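PDB 4PAR: uncharacterized protein from Acinetobacter baumannii, which is a modification-dependent restriction endonuclease that recognises 5-hydroxymethylcytosine in DNA and cleaves the DNA strands. Local coordinates for residues W224-N236 and G242-I254. The protein carries 3 engineered substitutions. Residues are numbered along the deposited sequence; the frame is centred on the assembly and turned at random.
Sequences WFPRLYENKDWIN and GLTITEKSTDETI
In the SRA-like domain, an antiparallel pair of strands, 236-238 and 244-247, starts where N236 meets E247, a non-hydrogen-bonded pair with CA atoms 4.8 Å apart. Just beyond it, the bond from K248 N to I235 O is weak, and D233 O takes over as the main polar link. This carbonyl accepts three hydrogen bonds: from T250 N, nearly straight at 169°, from T250 OG1 at 2.9 Å, above the carbonyl plane, and from S249 OG at 3.2 Å. Serine and threonine suit this loop because their short side chains hold a hydroxyl close to the main chain; the T250 methyl CG2 rests against K232 O. E247, its CG anti to the backbone N (chi1 -176°) and its chain extended, brings its carboxylate obliquely to W224, OE1 3.4 Å from CH2. Its OE2 lies 4.0 Å above one face of the W234 ring and D233 OD1 over the opposite face, both displaced toward the rim. N236 runs alongside E247, and its ND2 donates to R227 O. Toward the start of strand 244-247, L228 CD2 and I245 CD1 make an apolar methyl contact. R269 of strand 268-276 salt-bridges E247, probably offsetting the cost of burying its charge, and makes a cation-pi contact with W224; W262 of helix 252-264 packs on E247.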
# COMPACT_ATOMS: atom_id res chain seq x y z
N TRP F 224 1.94 -18.58 26.54
CA TRP F 224 1.11 -17.44 26.20
C TRP F 224 1.65 -16.66 25.01
O TRP F 224 2.86 -16.41 24.91
CB TRP F 224 0.98 -16.53 27.42
CG TRP F 224 -0.15 -15.57 27.33
CD1 TRP F 224 -1.27 -15.69 26.55
CD2 TRP F 224 -0.28 -14.33 28.03
NE1 TRP F 224 -2.09 -14.60 26.73
CE2 TRP F 224 -1.50 -13.75 27.63
CE3 TRP F 224 0.53 -13.65 28.95
CZ2 TRP F 224 -1.94 -12.52 28.13
CZ3 TRP F 224 0.09 -12.44 29.44
CH2 TRP F 224 -1.13 -11.88 29.03
N PHE F 225 0.76 -16.26 24.11
CA PHE F 225 1.15 -15.49 22.92
C PHE F 225 0.40 -14.16 22.85
O PHE F 225 -0.33 -13.92 21.89
CB PHE F 225 0.86 -16.28 21.64
CG PHE F 225 1.40 -17.68 21.66
CD1 PHE F 225 2.70 -17.93 22.04
CD2 PHE F 225 0.59 -18.74 21.31
CE1 PHE F 225 3.19 -19.22 22.06
CE2 PHE F 225 1.07 -20.03 21.33
CZ PHE F 225 2.37 -20.27 21.71
N PRO F 226 0.60 -13.30 23.85
CA PRO F 226 -0.15 -12.04 23.88
C PRO F 226 0.42 -10.97 22.96
O PRO F 226 1.59 -11.00 22.59
CB PRO F 226 -0.01 -11.62 25.34
CG PRO F 226 1.33 -12.12 25.73
CD PRO F 226 1.57 -13.38 24.95
N ARG F 227 -0.43 -10.02 22.60
CA ARG F 227 0.04 -8.76 22.07
C ARG F 227 0.20 -7.83 23.27
O ARG F 227 -0.75 -7.59 24.00
CB ARG F 227 -0.93 -8.16 21.05
CG ARG F 227 -1.17 -9.02 19.82
CD ARG F 227 -2.05 -8.27 18.84
NE ARG F 227 -2.34 -9.02 17.62
CZ ARG F 227 -2.94 -8.49 16.56
NH1 ARG F 227 -3.29 -7.21 16.56
NH2 ARG F 227 -3.18 -9.23 15.48
N LEU F 228 1.41 -7.30 23.45
CA LEU F 228 1.75 -6.60 24.68
C LEU F 228 1.35 -5.14 24.61
O LEU F 228 1.72 -4.33 25.46
CB LEU F 228 3.25 -6.73 24.98
CG LEU F 228 3.60 -7.92 25.87
CD1 LEU F 228 3.19 -9.21 25.21
CD2 LEU F 228 5.08 -7.95 26.19
N TYR F 229 0.61 -4.80 23.56
CA TYR F 229 0.05 -3.47 23.40
C TYR F 229 -1.47 -3.52 23.44
O TYR F 229 -2.07 -4.58 23.66
CB TYR F 229 0.53 -2.85 22.09
CG TYR F 229 0.49 -3.81 20.92
CD1 TYR F 229 -0.59 -3.84 20.06
CD2 TYR F 229 1.54 -4.69 20.69
CE1 TYR F 229 -0.62 -4.71 18.98
CE2 TYR F 229 1.52 -5.57 19.62
CZ TYR F 229 0.43 -5.58 18.77
OH TYR F 229 0.41 -6.45 17.71
N GLU F 230 -2.11 -2.37 23.22
CA GLU F 230 -3.56 -2.31 23.19
C GLU F 230 -4.09 -2.67 21.80
O GLU F 230 -3.56 -2.22 20.78
CB GLU F 230 -4.05 -0.92 23.60
CG GLU F 230 -3.40 0.24 22.85
CD GLU F 230 -3.85 1.60 23.34
OE1 GLU F 230 -4.87 1.67 24.07
OE2 GLU F 230 -3.19 2.61 23.01
N ASN F 231 -5.12 -3.50 21.77
CA ASN F 231 -5.76 -3.90 20.53
C ASN F 231 -7.25 -4.10 20.75
O ASN F 231 -7.79 -3.67 21.78
CB ASN F 231 -5.13 -5.16 19.94
CG ASN F 231 -5.36 -6.39 20.80
OD1 ASN F 231 -5.17 -6.36 22.02
ND2 ASN F 231 -5.76 -7.49 20.16
N LYS F 232 -7.92 -4.72 19.79
CA LYS F 232 -9.38 -4.81 19.77
C LYS F 232 -10.00 -5.40 21.04
O LYS F 232 -10.82 -4.73 21.68
CB LYS F 232 -9.83 -5.64 18.56
CG LYS F 232 -9.02 -6.92 18.32
CD LYS F 232 -9.76 -7.89 17.41
CE LYS F 232 -9.03 -9.23 17.31
NZ LYS F 232 -9.79 -10.22 16.50
N ASP F 233 -9.63 -6.62 21.41
CA ASP F 233 -10.29 -7.29 22.53
C ASP F 233 -9.76 -6.88 23.91
O ASP F 233 -10.55 -6.70 24.83
CB ASP F 233 -10.22 -8.81 22.36
CG ASP F 233 -8.82 -9.31 22.06
OD1 ASP F 233 -8.13 -9.74 23.01
OD2 ASP F 233 -8.42 -9.27 20.88
N TRP F 234 -8.44 -6.74 24.07
CA TRP F 234 -7.92 -6.40 25.40
C TRP F 234 -6.65 -5.52 25.42
O TRP F 234 -5.96 -5.38 24.42
CB TRP F 234 -7.69 -7.68 26.21
CG TRP F 234 -6.75 -8.70 25.64
CD1 TRP F 234 -5.65 -8.48 24.86
CD2 TRP F 234 -6.83 -10.13 25.82
NE1 TRP F 234 -5.05 -9.67 24.54
CE2 TRP F 234 -5.75 -10.70 25.12
CE3 TRP F 234 -7.72 -10.97 26.50
CZ2 TRP F 234 -5.53 -12.08 25.08
CZ3 TRP F 234 -7.50 -12.34 26.46
CH2 TRP F 234 -6.42 -12.88 25.75
N ILE F 235 -6.39 -4.93 26.59
CA ILE F 235 -5.28 -4.00 26.79
C ILE F 235 -4.14 -4.62 27.59
O ILE F 235 -4.31 -4.97 28.76
CB ILE F 235 -5.74 -2.73 27.54
CG1 ILE F 235 -6.70 -1.90 26.68
CG2 ILE F 235 -4.54 -1.89 27.97
CD1 ILE F 235 -7.29 -0.71 27.41
N ASN F 236 -2.98 -4.74 26.97
CA ASN F 236 -1.81 -5.27 27.66
C ASN F 236 -0.67 -4.26 27.67
O ASN F 236 -0.56 -3.44 26.76
CB ASN F 236 -1.36 -6.58 27.02
CG ASN F 236 -2.42 -7.66 27.10
OD1 ASN F 236 -3.20 -7.72 28.06
ND2 ASN F 236 -2.47 -8.53 26.09
N GLY F 242 11.08 -4.89 31.12
CA GLY F 242 10.54 -6.20 30.81
C GLY F 242 10.25 -7.04 32.04
O GLY F 242 10.12 -8.26 31.95
N LEU F 243 10.16 -6.38 33.19
CA LEU F 243 9.88 -7.08 34.44
C LEU F 243 8.40 -7.42 34.63
O LEU F 243 8.06 -8.56 34.95
CB LEU F 243 10.35 -6.24 35.63
CG LEU F 243 11.85 -5.99 35.71
CD1 LEU F 243 12.20 -5.29 37.01
CD2 LEU F 243 12.61 -7.31 35.58
N THR F 244 7.53 -6.44 34.42
CA THR F 244 6.12 -6.60 34.78
C THR F 244 5.18 -6.38 33.60
O THR F 244 5.27 -5.37 32.90
CB THR F 244 5.71 -5.64 35.92
OG1 THR F 244 4.67 -4.77 35.48
CG2 THR F 244 6.90 -4.81 36.39
N ILE F 245 4.28 -7.33 33.39
CA ILE F 245 3.28 -7.26 32.34
C ILE F 245 1.88 -7.12 32.93
O ILE F 245 1.47 -7.93 33.76
CB ILE F 245 3.32 -8.51 31.45
CG1 ILE F 245 4.65 -8.57 30.70
CG2 ILE F 245 2.14 -8.52 30.49
CD1 ILE F 245 4.78 -9.75 29.76
N THR F 246 1.13 -6.11 32.50
CA THR F 246 -0.24 -5.94 32.97
C THR F 246 -1.26 -6.39 31.93
O THR F 246 -1.19 -5.99 30.76
CB THR F 246 -0.54 -4.47 33.36
OG1 THR F 246 -0.71 -3.68 32.17
CG2 THR F 246 0.57 -3.90 34.21
N GLU F 247 -2.19 -7.24 32.37
CA GLU F 247 -3.28 -7.73 31.53
C GLU F 247 -4.64 -7.20 31.99
O GLU F 247 -4.95 -7.20 33.19
CB GLU F 247 -3.30 -9.26 31.50
CG GLU F 247 -4.37 -9.82 30.56
CD GLU F 247 -4.34 -11.34 30.45
OE1 GLU F 247 -3.64 -11.99 31.26
OE2 GLU F 247 -5.02 -11.88 29.55
N LYS F 248 -5.43 -6.76 31.01
CA LYS F 248 -6.75 -6.19 31.21
C LYS F 248 -7.60 -6.60 30.01
O LYS F 248 -7.19 -7.45 29.23
CB LYS F 248 -6.67 -4.66 31.34
CG LYS F 248 -7.93 -4.01 31.88
CD LYS F 248 -7.98 -2.50 31.62
CE LYS F 248 -9.27 -1.89 32.16
NZ LYS F 248 -9.22 -0.42 32.40
N SER F 249 -8.79 -6.01 29.88
CA SER F 249 -9.62 -6.19 28.70
C SER F 249 -10.48 -4.96 28.47
O SER F 249 -10.65 -4.14 29.38
CB SER F 249 -10.50 -7.44 28.83
OG SER F 249 -11.44 -7.50 27.77
N THR F 250 -11.01 -4.81 27.26
CA THR F 250 -11.85 -3.67 26.92
C THR F 250 -13.15 -3.68 27.72
O THR F 250 -13.52 -2.67 28.32
CB THR F 250 -12.19 -3.66 25.42
OG1 THR F 250 -12.78 -4.92 25.05
CG2 THR F 250 -10.93 -3.43 24.59
N ASP F 251 -13.83 -4.82 27.73
CA ASP F 251 -15.02 -4.99 28.56
C ASP F 251 -14.61 -5.28 30.00
O ASP F 251 -13.81 -6.18 30.26
CB ASP F 251 -15.90 -6.13 28.03
CG ASP F 251 -16.59 -5.78 26.73
OD1 ASP F 251 -16.02 -5.01 25.94
OD2 ASP F 251 -17.71 -6.29 26.50
N GLU F 252 -15.15 -4.50 30.94
CA GLU F 252 -14.87 -4.71 32.35
C GLU F 252 -15.52 -5.99 32.86
O GLU F 252 -15.02 -6.63 33.79
CB GLU F 252 -15.34 -3.51 33.18
CG GLU F 252 -14.54 -2.24 32.95
CD GLU F 252 -14.88 -1.14 33.94
OE1 GLU F 252 -15.79 -1.34 34.77
OE2 GLU F 252 -14.23 -0.07 33.90
N THR F 253 -16.63 -6.38 32.23
CA THR F 253 -17.34 -7.59 32.61
C THR F 253 -16.47 -8.84 32.42
O THR F 253 -16.42 -9.70 33.30
CB THR F 253 -18.64 -7.76 31.79
OG1 THR F 253 -18.32 -7.88 30.40
CG2 THR F 253 -19.56 -6.56 32.00
N ILE F 254 -15.78 -8.92 31.29
CA ILE F 254 -14.97 -10.10 31.01
C ILE F 254 -13.68 -10.08 31.85
O ILE F 254 -13.10 -11.14 32.11
CB ILE F 254 -14.62 -10.22 29.51
CG1 ILE F 254 -13.27 -9.58 29.19
CG2 ILE F 254 -15.73 -9.64 28.65
CD1 ILE F 254 -12.31 -10.53 28.51